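Local coordinates for signal transduction protein PmrD (Escherichia coli, PDB 4HN7) that interacts with the phosphorylated response regulator BasR to mediate induction of BasR-activated genes, giving polymyxin resistance in some natural isolates, at residues Asp75-Glu78 with Arg79-Val83. Numbering follows the deposited sequence.
Sequences DEWE and RQCKV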
ATOM      1  N   ASP A  75     -21.693 -16.810  15.509  1.00 86.78           N
ATOM      2  CA  ASP A  75     -22.775 -15.812  15.400  1.00 97.86           C
ATOM      3  C   ASP A  75     -22.267 -14.437  14.960  1.00 94.66           C
ATOM      4  O   ASP A  75     -22.843 -13.812  14.069  1.00103.33           O
ATOM      5  CB  ASP A  75     -23.547 -15.675  16.742  1.00117.60           C
ATOM      6  CG  ASP A  75     -24.769 -16.638  16.858  1.00120.71           C
ATOM      7  OD1 ASP A  75     -24.577 -17.878  17.044  1.00109.78           O
ATOM      8  OD2 ASP A  75     -25.923 -16.125  16.789  1.00121.28           O
ATOM      9  N   GLU A  76     -21.197 -13.980  15.615  1.00 99.43           N
ATOM     10  CA  GLU A  76     -20.504 -12.715  15.310  1.00 83.83           C
ATOM     11  C   GLU A  76     -20.064 -12.619  13.869  1.00 72.90           C
ATOM     12  O   GLU A  76     -19.997 -11.530  13.316  1.00 71.17           O
ATOM     13  CB  GLU A  76     -19.282 -12.543  16.218  1.00 92.02           C
ATOM     14  CG  GLU A  76     -18.377 -11.347  15.934  1.00100.45           C
ATOM     15  CD  GLU A  76     -19.020 -10.000  16.185  1.00105.02           C
ATOM     16  OE1 GLU A  76     -20.254  -9.934  16.325  1.00106.22           O
ATOM     17  OE2 GLU A  76     -18.281  -8.998  16.232  1.00110.40           O
ATOM     18  N   TRP A  77     -19.740 -13.745  13.253  1.00 71.90           N
ATOM     19  CA  TRP A  77     -19.466 -13.698  11.838  1.00 74.01           C
ATOM     20  C   TRP A  77     -20.775 -13.302  11.139  1.00 78.17           C
ATOM     21  O   TRP A  77     -20.787 -12.345  10.380  1.00 82.82           O
ATOM     22  CB  TRP A  77     -18.766 -14.977  11.279  1.00 70.93           C
ATOM     23  CG  TRP A  77     -17.879 -14.600  10.131  1.00 74.03           C
ATOM     24  CD1 TRP A  77     -16.837 -13.674  10.128  1.00 78.76           C
ATOM     25  CD2 TRP A  77     -18.004 -15.038   8.823  1.00 72.85           C
ATOM     26  NE1 TRP A  77     -16.319 -13.531   8.873  1.00 72.19           N
ATOM     27  CE2 TRP A  77     -17.020 -14.357   8.049  1.00 75.78           C
ATOM     28  CE3 TRP A  77     -18.840 -15.938   8.209  1.00 80.78           C
ATOM     29  CZ2 TRP A  77     -16.866 -14.569   6.722  1.00 84.21           C
ATOM     30  CZ3 TRP A  77     -18.695 -16.151   6.869  1.00101.86           C
ATOM     31  CH2 TRP A  77     -17.707 -15.477   6.134  1.00103.97           C
ATOM     32  N   GLU A  78     -21.902 -13.939  11.446  1.00 94.12           N
ATOM     33  CA  GLU A  78     -23.146 -13.511  10.792  1.00 94.09           C
ATOM     34  C   GLU A  78     -23.613 -12.134  11.241  1.00 85.65           C
ATOM     35  O   GLU A  78     -24.008 -11.337  10.413  1.00 99.69           O
ATOM     36  CB  GLU A  78     -24.272 -14.530  10.876  1.00108.87           C
ATOM     37  CG  GLU A  78     -25.307 -14.346   9.746  1.00129.96           C
ATOM     38  CD  GLU A  78     -24.720 -13.917   8.376  1.00139.38           C
ATOM     39  OE1 GLU A  78     -23.713 -14.508   7.919  1.00148.23           O
ATOM     40  OE2 GLU A  78     -25.268 -12.984   7.734  1.00142.15           O
ATOM     41  N   ARG A  79     -23.533 -11.812  12.517  1.00 81.98           N
ATOM     42  CA  ARG A  79     -23.670 -10.405  12.915  1.00 84.12           C
ATOM     43  C   ARG A  79     -22.875  -9.421  12.027  1.00 89.24           C
ATOM     44  O   ARG A  79     -23.346  -8.317  11.755  1.00 87.27           O
ATOM     45  CB  ARG A  79     -23.204 -10.215  14.354  1.00 98.73           C
ATOM     46  CG  ARG A  79     -24.273 -10.437  15.413  1.00110.55           C
ATOM     47  CD  ARG A  79     -23.802  -9.984  16.796  1.00114.11           C
ATOM     48  NE  ARG A  79     -23.454  -8.555  16.839  1.00121.89           N
ATOM     49  CZ  ARG A  79     -24.251  -7.560  17.250  1.00143.20           C
ATOM     50  NH1 ARG A  79     -25.497  -7.775  17.687  1.00153.35           N
ATOM     51  NH2 ARG A  79     -23.787  -6.317  17.227  1.00144.40           N
ATOM     52  N   GLN A  80     -21.666  -9.819  11.604  1.00 89.56           N
ATOM     53  CA  GLN A  80     -20.705  -8.931  10.900  1.00 82.07           C
ATOM     54  C   GLN A  80     -20.781  -8.977   9.369  1.00 81.55           C
ATOM     55  O   GLN A  80     -20.450  -7.992   8.687  1.00 76.43           O
ATOM     56  CB  GLN A  80     -19.290  -9.278  11.337  1.00 83.74           C
ATOM     57  CG  GLN A  80     -18.807  -8.423  12.465  1.00 88.08           C
ATOM     58  CD  GLN A  80     -18.820  -6.975  12.041  1.00 93.26           C
ATOM     59  OE1 GLN A  80     -18.267  -6.605  10.994  1.00101.07           O
ATOM     60  NE2 GLN A  80     -19.478  -6.149  12.828  1.00 99.14           N
ATOM     61  N   CYS A  81     -21.203 -10.131   8.846  1.00 83.47           N
ATOM     62  CA  CYS A  81     -21.566 -10.293   7.437  1.00 91.27           C
ATOM     63  C   CYS A  81     -22.939  -9.657   7.098  1.00109.97           C
ATOM     64  O   CYS A  81     -23.369  -9.690   5.935  1.00114.34           O
ATOM     65  CB  CYS A  81     -21.509 -11.781   7.036  1.00 98.57           C
ATOM     66  SG  CYS A  81     -19.819 -12.392   6.640  1.00110.13           S
ATOM     67  N   LYS A  82     -23.612  -9.098   8.119  1.00126.66           N
ATOM     68  CA  LYS A  82     -24.757  -8.152   7.971  1.00121.08           C
ATOM     69  C   LYS A  82     -24.317  -6.680   7.706  1.00119.05           C
ATOM     70  O   LYS A  82     -24.615  -6.124   6.641  1.00109.15           O
ATOM     71  CB  LYS A  82     -25.689  -8.208   9.207  1.00112.13           C
ATOM     72  CG  LYS A  82     -26.491  -9.497   9.333  1.00105.75           C
ATOM     73  CD  LYS A  82     -27.500  -9.465  10.475  1.00103.28           C
ATOM     74  CE  LYS A  82     -27.849 -10.878  10.946  1.00107.51           C
ATOM     75  NZ  LYS A  82     -28.077 -11.860   9.840  1.00103.80           N
ATOM     76  N   VAL A  83     -23.620  -6.066   8.671  1.00126.05           N
ATOM     77  CA  VAL A  83     -23.077  -4.699   8.509  1.00130.00           C
ATOM     78  C   VAL A  83     -22.293  -4.569   7.188  1.00138.86           C
ATOM     79  O   VAL A  83     -22.265  -3.482   6.595  1.00148.39           O
ATOM     80  CB  VAL A  83     -22.185  -4.222   9.711  1.00128.01           C
ATOM     81  CG1 VAL A  83     -22.920  -4.309  11.042  1.00119.12           C
ATOM     82  CG2 VAL A  83     -20.862  -4.989   9.789  1.00135.72           C
TER
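A sulfur-aromatic contact between Trp77 and Cys81, four residues apart along the C-terminal helix 74-84, marks the side of that helix that faces the antiparallel barrel of PmrD. Cys81 SG lies over one face of the indole, 3.6 Å from the centroid of the six-membered ring. The sulfur stands only 7° off the ring normal, which is evidence for a face approach. Its closest ring atoms include CZ2 of Trp77, 3.7 Å from SG of Cys81. With SG beside the backbone N of Cys81 and anti to the carbonyl carbon (chi1 -81°), the sulfur leans back toward the preceding turn and the indole. The same sulfur forms the disulfide to Cys9 in strand 3-9, while Trp77 packs on Met20 and Ile31 and has a cation-pi contact with Lys7.

The i+4 to i bond from Cys81 N to Trp77 O runs alongside the contact; it measures 2.7 Å and lies nearly along the C=O direction. Trp77 O also accepts the i+3 donor Gln80 N at 2.9 Å, but from well above the carbonyl plane, so two amides share one acceptor.

Glu76 and Arg79 form an i to i+3 salt bridge. OE1 of Glu76 stands 3.5 Å from NE of Arg79, at the edge of the guanidinium. The carboxylate and guanidinium planes are 14° apart, nearly coplanar. A second pair, Glu78 OE2 with Lys82 NZ, is long at 3.7 Å; the two side chains cross at about a right angle.

The Cys81-Cys9 disulfide and the packing of Trp77 on Met20 and Ile31 thus tie the helix to the barrel, and the sulfur-ring contact sets indole and disulfide sulfur against each other within the helix. The two charge pairs, at distances that suggest modest strength, probably add electrostatic stabilisation within the helix itself.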